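Uncharacterized protein (Staphylococcus aureus, PDB 4YBV) probably hydrolyses thioesters as a thioesterase of the hot dog fold. Local coordinates at residues A[69-74]-A[118-123]. The protein carries 1 engineered substitution. Residues are numbered along the deposited sequence; the frame is centred on the assembly and turned at random.
Sequences LGLEMN and RGTVAI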
loop_
_atom_site.group_PDB
_atom_site.type_symbol
_atom_site.label_atom_id
_atom_site.label_comp_id
_atom_site.label_asym_id
_atom_site.label_seq_id
_atom_site.Cartn_x
_atom_site.Cartn_y
_atom_site.Cartn_z
ATOM N N LEU A 69 13.316 12.179 1.584
ATOM C CA LEU A 69 12.638 11.725 2.795
ATOM C C LEU A 69 11.595 10.656 2.444
ATOM O O LEU A 69 10.641 10.958 1.713
ATOM C CB LEU A 69 11.989 12.937 3.465
ATOM C CG LEU A 69 11.482 13.041 4.891
ATOM C CD1 LEU A 69 11.678 14.468 5.352
ATOM C CD2 LEU A 69 10.029 12.735 4.889
ATOM N N GLY A 70 11.765 9.424 2.940
ATOM C CA GLY A 70 10.785 8.365 2.700
ATOM C C GLY A 70 9.412 8.849 3.130
ATOM O O GLY A 70 9.284 9.383 4.225
ATOM N N LEU A 71 8.394 8.706 2.278
ATOM C CA LEU A 71 7.056 9.203 2.598
ATOM C C LEU A 71 6.096 8.031 2.805
ATOM O O LEU A 71 5.367 7.978 3.798
ATOM C CB LEU A 71 6.525 10.129 1.483
ATOM C CG LEU A 71 5.192 10.836 1.734
ATOM C CD1 LEU A 71 5.327 11.766 2.922
ATOM C CD2 LEU A 71 4.710 11.616 0.504
ATOM N N GLU A 72 6.134 7.095 1.861
ATOM C CA GLU A 72 5.199 5.962 1.836
ATOM C C GLU A 72 5.935 4.745 1.289
ATOM O O GLU A 72 6.663 4.850 0.316
ATOM C CB GLU A 72 3.963 6.281 0.969
ATOM C CG GLU A 72 2.662 5.631 1.458
ATOM C CD GLU A 72 2.532 4.210 0.958
ATOM O OE1 GLU A 72 3.277 3.879 -0.006
ATOM O OE2 GLU A 72 1.741 3.420 1.548
ATOM N N MET A 73 5.762 3.598 1.917
ATOM C CA MET A 73 6.417 2.368 1.474
ATOM C C MET A 73 5.389 1.273 1.472
ATOM O O MET A 73 4.590 1.181 2.415
ATOM C CB MET A 73 7.565 1.961 2.414
ATOM C CG MET A 73 8.684 2.981 2.540
ATOM S SD MET A 73 9.732 2.963 1.047
ATOM C CE MET A 73 10.233 4.686 1.039
ATOM N N ASN A 74 5.402 0.410 0.477
ATOM C CA ASN A 74 4.527 -0.745 0.553
ATOM C C ASN A 74 5.212 -1.967 -0.028
ATOM O O ASN A 74 6.106 -1.850 -0.876
ATOM C CB ASN A 74 3.180 -0.468 -0.137
ATOM C CG ASN A 74 3.340 -0.012 -1.604
ATOM O OD1 ASN A 74 3.643 -0.823 -2.501
ATOM N ND2 ASN A 74 3.119 1.268 -1.840
ATOM N N ARG A 118 7.023 -0.903 -3.464
ATOM C CA ARG A 118 7.050 0.418 -4.119
ATOM C C ARG A 118 7.311 1.432 -3.029
ATOM O O ARG A 118 6.803 1.286 -1.910
ATOM C CB ARG A 118 5.739 0.718 -4.890
ATOM C CG ARG A 118 5.761 1.975 -5.816
ATOM C CD ARG A 118 4.551 2.022 -6.781
ATOM N NE ARG A 118 3.367 2.307 -6.004
ATOM C CZ ARG A 118 2.431 1.417 -5.680
ATOM N NH1 ARG A 118 2.489 0.173 -6.141
ATOM N NH2 ARG A 118 1.435 1.787 -4.892
ATOM N N GLY A 119 8.133 2.428 -3.321
ATOM C CA GLY A 119 8.361 3.500 -2.376
ATOM C C GLY A 119 8.214 4.899 -2.923
ATOM O O GLY A 119 8.574 5.192 -4.052
ATOM N N THR A 120 7.650 5.766 -2.110
ATOM C CA THR A 120 7.470 7.156 -2.435
ATOM C C THR A 120 8.287 8.050 -1.544
ATOM O O THR A 120 8.080 8.094 -0.315
ATOM C CB THR A 120 6.029 7.595 -2.302
ATOM O OG1 THR A 120 5.213 6.752 -3.107
ATOM C CG2 THR A 120 5.911 9.054 -2.743
ATOM N N VAL A 121 9.196 8.783 -2.191
ATOM C CA VAL A 121 10.175 9.611 -1.506
ATOM C C VAL A 121 9.943 11.094 -1.754
ATOM O O VAL A 121 10.016 11.543 -2.892
ATOM C CB VAL A 121 11.619 9.271 -1.946
ATOM C CG1 VAL A 121 12.618 10.208 -1.256
ATOM C CG2 VAL A 121 11.922 7.829 -1.683
ATOM N N ALA A 122 9.700 11.854 -0.688
ATOM C CA ALA A 122 9.504 13.294 -0.809
ATOM C C ALA A 122 10.859 13.986 -0.930
ATOM O O ALA A 122 11.816 13.598 -0.243
ATOM C CB ALA A 122 8.732 13.839 0.394
ATOM N N ILE A 123 10.959 14.991 -1.802
ATOM C CA ILE A 123 12.218 15.725 -1.923
ATOM C C ILE A 123 12.038 17.073 -1.226
ATOM O O ILE A 123 11.213 17.889 -1.636
ATOM C CB ILE A 123 12.659 15.895 -3.407
ATOM C CG1 ILE A 123 12.535 14.573 -4.170
ATOM C CG2 ILE A 123 14.098 16.382 -3.490
ATOM C CD1 ILE A 123 13.404 13.462 -3.627
HETATM O O HOH W 1 4.926 3.912 -2.419
#
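Thr-120 O takes two backbone N-H groups at once, from Leu-71 N at 2.7 Å and from Glu-72 N at 3.1 Å, and this double grip marks a classic beta bulge between two antiparallel strands of the hot dog sheet. Beyond the bulge the pairing is regular: Thr-120 N points almost straight at Glu-72 O (2.8 Å, 176° at the hydrogen), and Asn-74 and Arg-118 exchange a pair of backbone bonds.

The tight part is the Asn-74 end, where Glu-72, Asn-74, Arg-118 and Thr-120 are all buried, partly beneath other subunits. With chi1 at 55°, CG of Asn-74 sits between its own backbone N and carbonyl carbon, and the amide lies across the Arg-118 side chain. ND2 stands over one guanidinium face, 3.5 Å from Arg-118 NH2, the two planes 54° apart. That same ND2 donates to the syn lone pair of Glu-72 OE1 (3.2 Å), which probably helps fix the rotation of the carboxylate; a water bridges OE1 and Thr-120 OG1, 2.9 Å from the hydroxyl. Asn-74 OD1 turns to Arg-118 of the third subunit, while Arg-118 NE and Thr-120 OG1 bond Asn-76 of that subunit. On the other face Met-73 folds its thioether over Gly-119, SD 3.7 Å from CA, where the missing side chain leaves room.

Toward Leu-69 the backbones stay close but the side chains pack more loosely. Leu-69 is exposed and, although its backbone bonds Ala-122 in both directions, its side chain reaches the partner strand mainly through CB; the side chains of Leu-71 and Ala-122 come no nearer than their CB atoms, 4.5 Å apart.

Strand 99-107 flanks 113-124 on its other side, Met-73 and Val-121 rest on helix 42-60, and strand 67-77, outermost in this chain, pairs antiparallel with a strand of the second subunit, carrying the sheet across the interface.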